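Local coordinates for protein exodeoxyribonuclease (Neisseria meningitidis, PDB 2JC5) that probably cleaves DNA at apurinic or apyrimidinic sites during DNA repair, as a metal-dependent AP endonuclease of the DNase I-like fold, at residues N8-R13 against F244-P249; S67-Y72 against V105-L110; T203-R208 against V238-K243. All blocks are in the same frame, centred on the assembly; numbering follows the deposited sequence.

Contact 1: N8-R13 against F244-P249. With MG (magnesium ion), chain B.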
loop_
_atom_site.group_PDB
_atom_site.type_symbol
_atom_site.label_atom_id
_atom_site.label_comp_id
_atom_site.label_asym_id
_atom_site.label_seq_id
_atom_site.Cartn_x
_atom_site.Cartn_y
_atom_site.Cartn_z
ATOM N N ASN A 8 2.648 -0.925 5.337
ATOM C CA ASN A 8 2.247 0.147 6.235
ATOM C C ASN A 8 2.996 -0.070 7.530
ATOM O O ASN A 8 2.806 -1.092 8.217
ATOM C CB ASN A 8 0.726 0.177 6.429
ATOM C CG ASN A 8 0.296 1.213 7.454
ATOM O OD1 ASN A 8 1.003 1.442 8.458
ATOM N ND2 ASN A 8 -0.851 1.843 7.224
ATOM N N VAL A 9 3.936 0.841 7.792
ATOM C CA VAL A 9 4.906 0.670 8.877
ATOM C C VAL A 9 4.453 1.198 10.228
ATOM O O VAL A 9 5.154 1.021 11.228
ATOM C CB VAL A 9 6.299 1.237 8.500
ATOM C CG1 VAL A 9 6.875 0.437 7.302
ATOM C CG2 VAL A 9 6.238 2.770 8.208
ATOM N N ASN A 10 3.267 1.816 10.272
ATOM C CA ASN A 10 2.725 2.319 11.533
ATOM C C ASN A 10 3.753 3.170 12.280
ATOM O O ASN A 10 3.997 2.978 13.465
ATOM C CB ASN A 10 2.250 1.143 12.399
ATOM C CG ASN A 10 1.319 1.568 13.517
ATOM O OD1 ASN A 10 0.506 2.487 13.357
ATOM N ND2 ASN A 10 1.408 0.875 14.648
ATOM N N GLY A 11 4.345 4.113 11.559
ATOM C CA GLY A 11 5.390 4.960 12.092
ATOM C C GLY A 11 6.748 4.408 11.753
ATOM O O GLY A 11 7.156 3.372 12.300
ATOM N N ILE A 12 7.477 5.077 10.865
ATOM C CA ILE A 12 8.751 4.534 10.419
ATOM C C ILE A 12 9.779 4.503 11.561
ATOM O O ILE A 12 10.596 3.566 11.658
ATOM C CB ILE A 12 9.295 5.269 9.168
ATOM C CG1 ILE A 12 10.468 4.494 8.567
ATOM C CG2 ILE A 12 9.719 6.709 9.492
ATOM C CD1 ILE A 12 10.849 4.982 7.186
ATOM N N ARG A 13 9.722 5.480 12.455
ATOM C CA ARG A 13 10.647 5.463 13.584
ATOM C C ARG A 13 10.381 4.236 14.482
ATOM O O ARG A 13 11.315 3.538 14.913
ATOM C CB ARG A 13 10.619 6.791 14.352
ATOM C CG ARG A 13 11.301 7.912 13.592
ATOM C CD ARG A 13 11.068 9.282 14.200
ATOM N NE ARG A 13 9.713 9.766 13.932
ATOM C CZ ARG A 13 9.227 10.911 14.393
ATOM N NH1 ARG A 13 9.991 11.703 15.143
ATOM N NH2 ARG A 13 7.996 11.285 14.073
ATOM N N PHE A 244 6.683 -5.800 12.652
ATOM C CA PHE A 244 7.224 -4.441 12.573
ATOM C C PHE A 244 6.192 -3.360 12.782
ATOM O O PHE A 244 6.544 -2.183 12.891
ATOM C CB PHE A 244 7.791 -4.182 11.172
ATOM C CG PHE A 244 8.740 -5.232 10.685
ATOM C CD1 PHE A 244 9.889 -5.519 11.383
ATOM C CD2 PHE A 244 8.516 -5.901 9.498
ATOM C CE1 PHE A 244 10.787 -6.468 10.909
ATOM C CE2 PHE A 244 9.403 -6.857 9.042
ATOM C CZ PHE A 244 10.548 -7.135 9.757
ATOM N N SER A 245 4.925 -3.753 12.815
ATOM C CA SER A 245 3.835 -2.844 12.602
ATOM C C SER A 245 2.550 -3.607 12.909
ATOM O O SER A 245 2.594 -4.837 13.062
ATOM C CB SER A 245 3.830 -2.409 11.125
ATOM O OG SER A 245 2.658 -1.730 10.757
ATOM N N ASP A 246 1.423 -2.906 12.959
ATOM C CA ASP A 246 0.118 -3.592 13.021
ATOM C C ASP A 246 -0.265 -4.232 11.691
ATOM O O ASP A 246 -1.124 -5.105 11.675
ATOM C CB ASP A 246 -1.021 -2.711 13.575
ATOM C CG ASP A 246 -1.166 -1.390 12.887
ATOM O OD1 ASP A 246 -0.293 -0.985 12.099
ATOM O OD2 ASP A 246 -2.192 -0.757 13.175
ATOM N N HIS A 247 0.404 -3.833 10.604
ATOM C CA HIS A 247 0.279 -4.515 9.325
ATOM C C HIS A 247 1.462 -5.441 9.121
ATOM O O HIS A 247 2.513 -5.268 9.752
ATOM C CB HIS A 247 0.314 -3.536 8.158
ATOM C CG HIS A 247 -0.799 -2.539 8.146
ATOM N ND1 HIS A 247 -1.812 -2.546 7.203
ATOM C CD2 HIS A 247 -1.070 -1.505 8.976
ATOM C CE1 HIS A 247 -2.636 -1.540 7.440
ATOM N NE2 HIS A 247 -2.209 -0.890 8.508
ATOM N N ALA A 248 1.277 -6.422 8.236
ATOM C CA ALA A 248 2.377 -7.259 7.737
ATOM C C ALA A 248 2.769 -6.829 6.320
ATOM O O ALA A 248 1.900 -6.476 5.518
ATOM C CB ALA A 248 1.958 -8.735 7.739
ATOM N N PRO A 249 4.073 -6.881 5.983
ATOM C CA PRO A 249 4.475 -6.592 4.603
ATOM C C PRO A 249 3.896 -7.561 3.596
ATOM O O PRO A 249 3.854 -8.764 3.844
ATOM C CB PRO A 249 6.001 -6.717 4.646
ATOM C CG PRO A 249 6.340 -6.448 6.051
ATOM C CD PRO A 249 5.237 -7.095 6.846
HETATM MG MG MG B . -1.163 2.846 11.797
HETATM O O HOH W 1 4.350 -3.642 7.571
HETATM O O HOH W 2 1.302 -3.533 4.965
HETATM O O HOH W 3 -0.575 1.346 10.830
HETATM O O HOH W 4 5.685 0.173 13.887
HETATM O O HOH W 5 -2.580 1.789 12.787
HETATM O O HOH W 6 -1.651 4.309 12.810
HETATM O O HOH W 7 -2.515 3.028 10.587
#

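Contact 2: S67-Y72 against V105-L110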
loop_
_atom_site.group_PDB
_atom_site.type_symbol
_atom_site.label_atom_id
_atom_site.label_comp_id
_atom_site.label_asym_id
_atom_site.label_seq_id
_atom_site.Cartn_x
_atom_site.Cartn_y
_atom_site.Cartn_z
ATOM N N SER A 67 0.566 10.166 8.944
ATOM C CA SER A 67 0.483 9.767 7.535
ATOM C C SER A 67 1.864 9.791 6.865
ATOM O O SER A 67 2.868 9.481 7.525
ATOM C CB SER A 67 -0.592 10.634 6.844
ATOM O OG SER A 67 -0.873 10.196 5.535
ATOM N N GLY A 68 1.926 10.109 5.574
ATOM C CA GLY A 68 3.189 10.105 4.840
ATOM C C GLY A 68 3.422 8.756 4.172
ATOM O O GLY A 68 3.116 7.696 4.728
ATOM N N VAL A 69 3.953 8.810 2.961
ATOM C CA VAL A 69 4.320 7.622 2.210
ATOM C C VAL A 69 5.672 7.818 1.556
ATOM O O VAL A 69 6.152 8.954 1.380
ATOM C CB VAL A 69 3.260 7.287 1.107
ATOM C CG1 VAL A 69 1.869 7.003 1.704
ATOM C CG2 VAL A 69 3.183 8.406 0.095
ATOM N N ALA A 70 6.288 6.697 1.197
ATOM C CA ALA A 70 7.563 6.728 0.497
ATOM C C ALA A 70 7.717 5.523 -0.422
ATOM O O ALA A 70 7.111 4.471 -0.217
ATOM C CB ALA A 70 8.742 6.789 1.479
ATOM N N VAL A 71 8.574 5.700 -1.423
ATOM C CA VAL A 71 9.007 4.619 -2.294
ATOM C C VAL A 71 10.527 4.572 -2.255
ATOM O O VAL A 71 11.195 5.587 -2.525
ATOM C CB VAL A 71 8.564 4.822 -3.742
ATOM C CG1 VAL A 71 9.135 3.711 -4.632
ATOM C CG2 VAL A 71 7.033 4.832 -3.882
ATOM N N TYR A 72 11.069 3.403 -1.909
ATOM C CA TYR A 72 12.518 3.173 -1.883
ATOM C C TYR A 72 12.856 2.195 -2.984
ATOM O O TYR A 72 12.138 1.217 -3.184
ATOM C CB TYR A 72 12.943 2.557 -0.567
ATOM C CG TYR A 72 12.563 3.353 0.651
ATOM C CD1 TYR A 72 13.053 4.635 0.857
ATOM C CD2 TYR A 72 11.754 2.805 1.632
ATOM C CE1 TYR A 72 12.698 5.367 2.001
ATOM C CE2 TYR A 72 11.410 3.517 2.771
ATOM C CZ TYR A 72 11.891 4.790 2.958
ATOM O OH TYR A 72 11.511 5.468 4.106
ATOM N N VAL A 105 5.680 2.453 -10.096
ATOM C CA VAL A 105 5.219 1.948 -8.817
ATOM C C VAL A 105 4.778 3.103 -7.934
ATOM O O VAL A 105 5.484 4.123 -7.821
ATOM C CB VAL A 105 6.318 1.131 -8.144
ATOM C CG1 VAL A 105 5.827 0.564 -6.825
ATOM C CG2 VAL A 105 6.790 0.026 -9.065
ATOM N N ILE A 106 3.611 2.921 -7.322
ATOM C CA ILE A 106 3.010 3.901 -6.443
ATOM C C ILE A 106 2.982 3.368 -5.028
ATOM O O ILE A 106 2.855 2.155 -4.802
ATOM C CB ILE A 106 1.586 4.238 -6.906
ATOM C CG1 ILE A 106 1.669 5.090 -8.174
ATOM C CG2 ILE A 106 0.763 4.936 -5.806
ATOM C CD1 ILE A 106 0.568 4.867 -9.145
ATOM N N SER A 107 3.168 4.277 -4.078
ATOM C CA SER A 107 2.865 4.011 -2.681
ATOM C C SER A 107 1.675 4.900 -2.303
ATOM O O SER A 107 1.755 6.123 -2.438
ATOM C CB SER A 107 4.040 4.326 -1.783
ATOM O OG SER A 107 3.704 3.887 -0.467
ATOM N N LEU A 108 0.596 4.259 -1.833
ATOM C CA LEU A 108 -0.688 4.886 -1.572
ATOM C C LEU A 108 -1.129 4.617 -0.148
ATOM O O LEU A 108 -1.105 3.480 0.287
ATOM C CB LEU A 108 -1.741 4.278 -2.505
ATOM C CG LEU A 108 -3.202 4.686 -2.249
ATOM C CD1 LEU A 108 -3.461 6.129 -2.618
ATOM C CD2 LEU A 108 -4.172 3.771 -3.006
ATOM N N TYR A 109 -1.557 5.659 0.559
ATOM C CA TYR A 109 -2.152 5.516 1.875
ATOM C C TYR A 109 -3.539 6.136 1.812
ATOM O O TYR A 109 -3.702 7.362 1.892
ATOM C CB TYR A 109 -1.299 6.175 2.944
ATOM C CG TYR A 109 -1.794 6.005 4.361
ATOM C CD1 TYR A 109 -2.421 4.840 4.786
ATOM C CD2 TYR A 109 -1.634 7.015 5.270
ATOM C CE1 TYR A 109 -2.848 4.693 6.066
ATOM C CE2 TYR A 109 -2.075 6.883 6.557
ATOM C CZ TYR A 109 -2.679 5.724 6.959
ATOM O OH TYR A 109 -3.119 5.598 8.261
ATOM N N LEU A 110 -4.535 5.273 1.629
ATOM C CA LEU A 110 -5.920 5.715 1.472
ATOM C C LEU A 110 -6.491 6.103 2.844
ATOM O O LEU A 110 -6.208 5.441 3.820
ATOM C CB LEU A 110 -6.717 4.599 0.810
ATOM C CG LEU A 110 -7.977 4.957 0.051
ATOM C CD1 LEU A 110 -8.180 3.988 -1.121
ATOM C CD2 LEU A 110 -9.162 4.933 1.010
#

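Contact 3: T203-R208 against V238-K243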
loop_
_atom_site.group_PDB
_atom_site.type_symbol
_atom_site.label_atom_id
_atom_site.label_comp_id
_atom_site.label_asym_id
_atom_site.label_seq_id
_atom_site.Cartn_x
_atom_site.Cartn_y
_atom_site.Cartn_z
ATOM N N THR A 203 -3.570 -8.801 6.186
ATOM C CA THR A 203 -2.408 -7.927 6.275
ATOM C C THR A 203 -2.463 -6.947 7.439
ATOM O O THR A 203 -1.486 -6.242 7.656
ATOM C CB THR A 203 -2.220 -7.106 4.974
ATOM O OG1 THR A 203 -3.351 -6.251 4.761
ATOM C CG2 THR A 203 -2.024 -8.023 3.773
ATOM N N TRP A 204 -3.573 -6.920 8.191
ATOM C CA TRP A 204 -3.723 -6.008 9.325
ATOM C C TRP A 204 -4.501 -6.643 10.459
ATOM O O TRP A 204 -5.478 -7.356 10.226
ATOM C CB TRP A 204 -4.455 -4.734 8.882
ATOM C CG TRP A 204 -4.671 -3.765 10.007
ATOM C CD1 TRP A 204 -3.757 -2.925 10.561
ATOM C CD2 TRP A 204 -5.891 -3.547 10.704
ATOM N NE1 TRP A 204 -4.329 -2.201 11.575
ATOM C CE2 TRP A 204 -5.648 -2.555 11.678
ATOM C CE3 TRP A 204 -7.170 -4.091 10.600
ATOM C CZ2 TRP A 204 -6.629 -2.107 12.555
ATOM C CZ3 TRP A 204 -8.142 -3.649 11.479
ATOM C CH2 TRP A 204 -7.861 -2.661 12.447
ATOM N N TRP A 205 -4.057 -6.365 11.687
ATOM C CA TRP A 205 -4.748 -6.752 12.914
ATOM C C TRP A 205 -4.625 -5.558 13.838
ATOM O O TRP A 205 -3.592 -4.888 13.820
ATOM C CB TRP A 205 -4.083 -7.964 13.566
ATOM C CG TRP A 205 -3.930 -9.148 12.664
ATOM C CD1 TRP A 205 -4.697 -10.291 12.667
ATOM C CD2 TRP A 205 -2.967 -9.322 11.604
ATOM N NE1 TRP A 205 -4.253 -11.151 11.693
ATOM C CE2 TRP A 205 -3.202 -10.584 11.027
ATOM C CE3 TRP A 205 -1.918 -8.539 11.106
ATOM C CZ2 TRP A 205 -2.447 -11.065 9.967
ATOM C CZ3 TRP A 205 -1.174 -9.020 10.064
ATOM C CH2 TRP A 205 -1.431 -10.276 9.511
ATOM N N SER A 206 -5.637 -5.287 14.664
ATOM C CA SER A 206 -5.641 -4.017 15.383
ATOM C C SER A 206 -4.575 -3.859 16.462
ATOM O O SER A 206 -4.265 -2.733 16.851
ATOM C CB SER A 206 -7.011 -3.708 15.962
ATOM O OG SER A 206 -7.297 -4.488 17.086
ATOM N N ASN A 207 -4.028 -4.952 16.974
ATOM C CA ASN A 207 -2.915 -4.872 17.908
ATOM C C ASN A 207 -2.100 -6.167 17.811
ATOM O O ASN A 207 -2.503 -7.124 17.114
ATOM C CB ASN A 207 -3.448 -4.591 19.328
ATOM C CG ASN A 207 -4.364 -5.691 19.827
ATOM O OD1 ASN A 207 -3.948 -6.848 19.908
ATOM N ND2 ASN A 207 -5.622 -5.344 20.153
ATOM N N ARG A 208 -0.953 -6.205 18.473
ATOM C CA ARG A 208 -0.086 -7.386 18.447
ATOM C C ARG A 208 -0.398 -8.335 19.602
ATOM O O ARG A 208 0.320 -9.333 19.812
ATOM C CB ARG A 208 1.401 -6.966 18.465
ATOM C CG ARG A 208 1.917 -6.415 19.777
ATOM C CD ARG A 208 3.368 -5.957 19.641
ATOM N NE ARG A 208 3.482 -4.656 18.967
ATOM C CZ ARG A 208 3.916 -3.525 19.528
ATOM N NH1 ARG A 208 4.287 -3.478 20.801
ATOM N NH2 ARG A 208 3.969 -2.408 18.810
ATOM N N VAL A 238 2.629 -12.896 2.571
ATOM C CA VAL A 238 2.490 -11.926 3.651
ATOM C C VAL A 238 3.539 -12.279 4.688
ATOM O O VAL A 238 3.497 -13.360 5.272
ATOM C CB VAL A 238 1.070 -11.942 4.234
ATOM C CG1 VAL A 238 0.939 -10.948 5.384
ATOM C CG2 VAL A 238 0.041 -11.632 3.130
ATOM N N TYR A 239 4.476 -11.370 4.915
ATOM C CA TYR A 239 5.616 -11.678 5.759
ATOM C C TYR A 239 5.265 -11.522 7.236
ATOM O O TYR A 239 4.879 -10.430 7.684
ATOM C CB TYR A 239 6.814 -10.783 5.427
ATOM C CG TYR A 239 8.027 -11.086 6.280
ATOM C CD1 TYR A 239 8.797 -12.223 6.056
ATOM C CD2 TYR A 239 8.387 -10.251 7.315
ATOM C CE1 TYR A 239 9.895 -12.499 6.827
ATOM C CE2 TYR A 239 9.504 -10.517 8.096
ATOM C CZ TYR A 239 10.251 -11.639 7.847
ATOM O OH TYR A 239 11.356 -11.944 8.604
ATOM N N LYS A 240 5.377 -12.628 7.980
ATOM C CA LYS A 240 4.987 -12.681 9.370
ATOM C C LYS A 240 6.043 -13.276 10.298
ATOM O O LYS A 240 5.764 -13.484 11.470
ATOM C CB LYS A 240 3.638 -13.415 9.506
ATOM C CG LYS A 240 2.489 -12.599 8.905
ATOM C CD LYS A 240 1.258 -13.397 8.590
ATOM C CE LYS A 240 0.507 -13.748 9.819
ATOM N NZ LYS A 240 -0.707 -14.536 9.421
ATOM N N ASP A 241 7.261 -13.483 9.811
ATOM C CA ASP A 241 8.295 -14.099 10.658
ATOM C C ASP A 241 8.777 -13.123 11.723
ATOM O O ASP A 241 9.258 -13.540 12.765
ATOM C CB ASP A 241 9.495 -14.584 9.836
ATOM C CG ASP A 241 9.153 -15.715 8.883
ATOM O OD1 ASP A 241 8.079 -16.327 9.020
ATOM O OD2 ASP A 241 9.975 -16.003 7.984
ATOM N N GLU A 242 8.653 -11.828 11.444
ATOM C CA GLU A 242 8.900 -10.760 12.399
ATOM C C GLU A 242 7.719 -9.814 12.321
ATOM O O GLU A 242 7.013 -9.804 11.316
ATOM C CB GLU A 242 10.160 -9.972 12.055
ATOM C CG GLU A 242 11.433 -10.775 11.872
ATOM C CD GLU A 242 12.472 -9.937 11.158
ATOM O OE1 GLU A 242 13.110 -9.107 11.828
ATOM O OE2 GLU A 242 12.599 -10.057 9.913
ATOM N N LYS A 243 7.539 -9.016 13.366
ATOM C CA LYS A 243 6.436 -8.067 13.475
ATOM C C LYS A 243 6.991 -6.662 13.629
ATOM O O LYS A 243 7.696 -6.372 14.614
ATOM C CB LYS A 243 5.565 -8.436 14.674
ATOM C CG LYS A 243 4.303 -7.605 14.828
ATOM C CD LYS A 243 3.297 -7.963 13.775
ATOM C CE LYS A 243 1.859 -7.571 14.156
ATOM N NZ LYS A 243 1.127 -7.323 12.904
HETATM O O HOH W 8 -1.067 -6.384 14.448
#

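Contact 1: N8-R13 against F244-P249
Asn8 holds its CG trans to the backbone N (chi1 175°), and His247 turns its ring beside its own N (chi1 -62°). These two torsions lay the Asn8 amide on the His247 imidazole in the active site of the DNase I-like fold. The two planes are 8° apart and stacked. Asn8 CB sits over the ring centre in a CH-pi contact, 3.5 Å from the centroid. The polar ends are held from outside: Asn8 ND2 bonds to Asp149, and His247 ND1 bonds to Asp221. His247 is predicted to be an active-site residue.

Ser245 OG donates to Asn8 O at 2.6 Å. Ser245 OG also accepts from His247 N, which closes an ST turn within segment 244-249. Within segment 8-13, Asn8 OD1 accepts from Asn10 N at 2.9 Å, an Asx turn. Each turn ties its own segment locally, and the Ser245-Asn8 bond joins the two.

The magnesium ion is bound by Asn10 OD1 at 2.3 Å, by four waters and by Glu36. Asp246 does not touch the metal directly. Its OD1 accepts from water 3 and its OD2 from water 5, both metal ligands; OD2 also bonds to Trp204. Asp246 is therefore in the second shell here, although it is a direct metal ligand in other structures of this protein. Water 3 further donates to Asn8 OD1, at 2.9 Å, while lying 1.9 Å from the magnesium ion.

Contact 2: S67-Y72 against V105-L110
The Tyr109 ring meets Ser67 at its edge. Ser67 OG lies in the ring plane, 3.3 Å from Tyr109 CD2 and 3.7 Å from Tyr109 CE2. Ser67 OG packs against these ring carbons; its hydrogen bond goes to Glu92 O. Tyr109 CG is trans to the backbone N (chi1 -176°), which carries the ring past the start of strand 69-72 and alongside Ser67. Tyr109 CB touches Val69 CG1 at 3.5 Å.

Val69 and Val71 both point toward strand 105-109. Val69 CG2 lies 3.7 Å from Ser107 O. Val71 CG2 reaches Ser107 CB, also at 3.7 Å. Ser107 thus sits between the two valines, with its CB 3.5 Å from Ala70 O. Its hydroxyl bonds to Val34 O and Gln35 NE2, so a polar group buried among valines is satisfied by the neighbouring strand 31-35.

No hydrogen bond joins the two segments. The strands run at 156° to each other, with axes 6.6 Å apart at the closest point, and they belong to different sheets. Val96 and Cys98 of strand 95-100 add to the same layer of side chains. This is face-to-face packing of two beta sheets, the core of the DNase I-like alpha/beta sandwich. At its end it places Tyr109, a predicted active-site residue, beside Asp149.

Contact 3: T203-R208 against V238-K243
Segment 203-208 starts with a short, weakly bonded strand at about 204-205 and then turns away. Segment 238-243 leaves the end of strand 233-238 as a loop. Their backbones stay apart: the CA atoms of Thr203 and Val238 are 6.8 Å from each other, and those of Arg208 and Lys243 are 8.2 Å apart. No direct hydrogen bond crosses between them. Thr203 and Trp204 both face Trp218 in a classic beta bulge.

Side chains bridge the gap, and the Trp205 indole is at their centre. Two lysines reach it at different places. Lys243 NZ comes obliquely to the six-membered ring, 3.7 Å from Trp205 CE3. Lys240 crosses the indole at about a right angle, with its NZ 3.9 Å from Trp205 CZ2. Its chain is bent at chi3 (75°), which brings CE 4.0 Å from Trp205 CH2. Lys243 bends earlier, at chi2 (72°). At the other end Thr203 CG2 touches Val238 CG2. Trp205 NE1 is bonded to Asp215, Thr203 OG1 to Asp221, and Lys240 NZ to a glycerol, probably from the crystallisation liquor.

One water links the segments. It accepts from Lys243 NZ at 2.8 Å and lies 3.0 Å from Trp205 O, to which it can donate. The contact thus joins segment 203-208 to the loop by apolar touch and by lysine ends lying oblique to the Trp205 indole. With no salt bridge between the segments, the Lys243 charge is met by the water, by weak hydrogen bonds to Ser245 O and Asp246 O, and by a cation-pi contact with Tyr212, whose ring also meets Trp205 edge-to-face.

Contact 1 lies between the other two and touches both. Its centre is 13 Å from that of contact 2 and 9 Å from that of contact 3. Asn8 ND2 packs on Tyr109 CE1 of contact 2 at 3.7 Å. Toward contact 3, Ala248 N lies 2.8 Å from Thr203 O, a probable hydrogen bond. His247 NE2 also packs 3.3 Å from Trp204 CD1. Contacts 2 and 3 do not touch; their nearest atoms are about 9 Å apart. Both are nested in the chain loop closed by contact 1. The magnesium ion is bound in contact 1, about 5 Å from the Tyr109 side chain, and bicine touches Trp204 of contact 3.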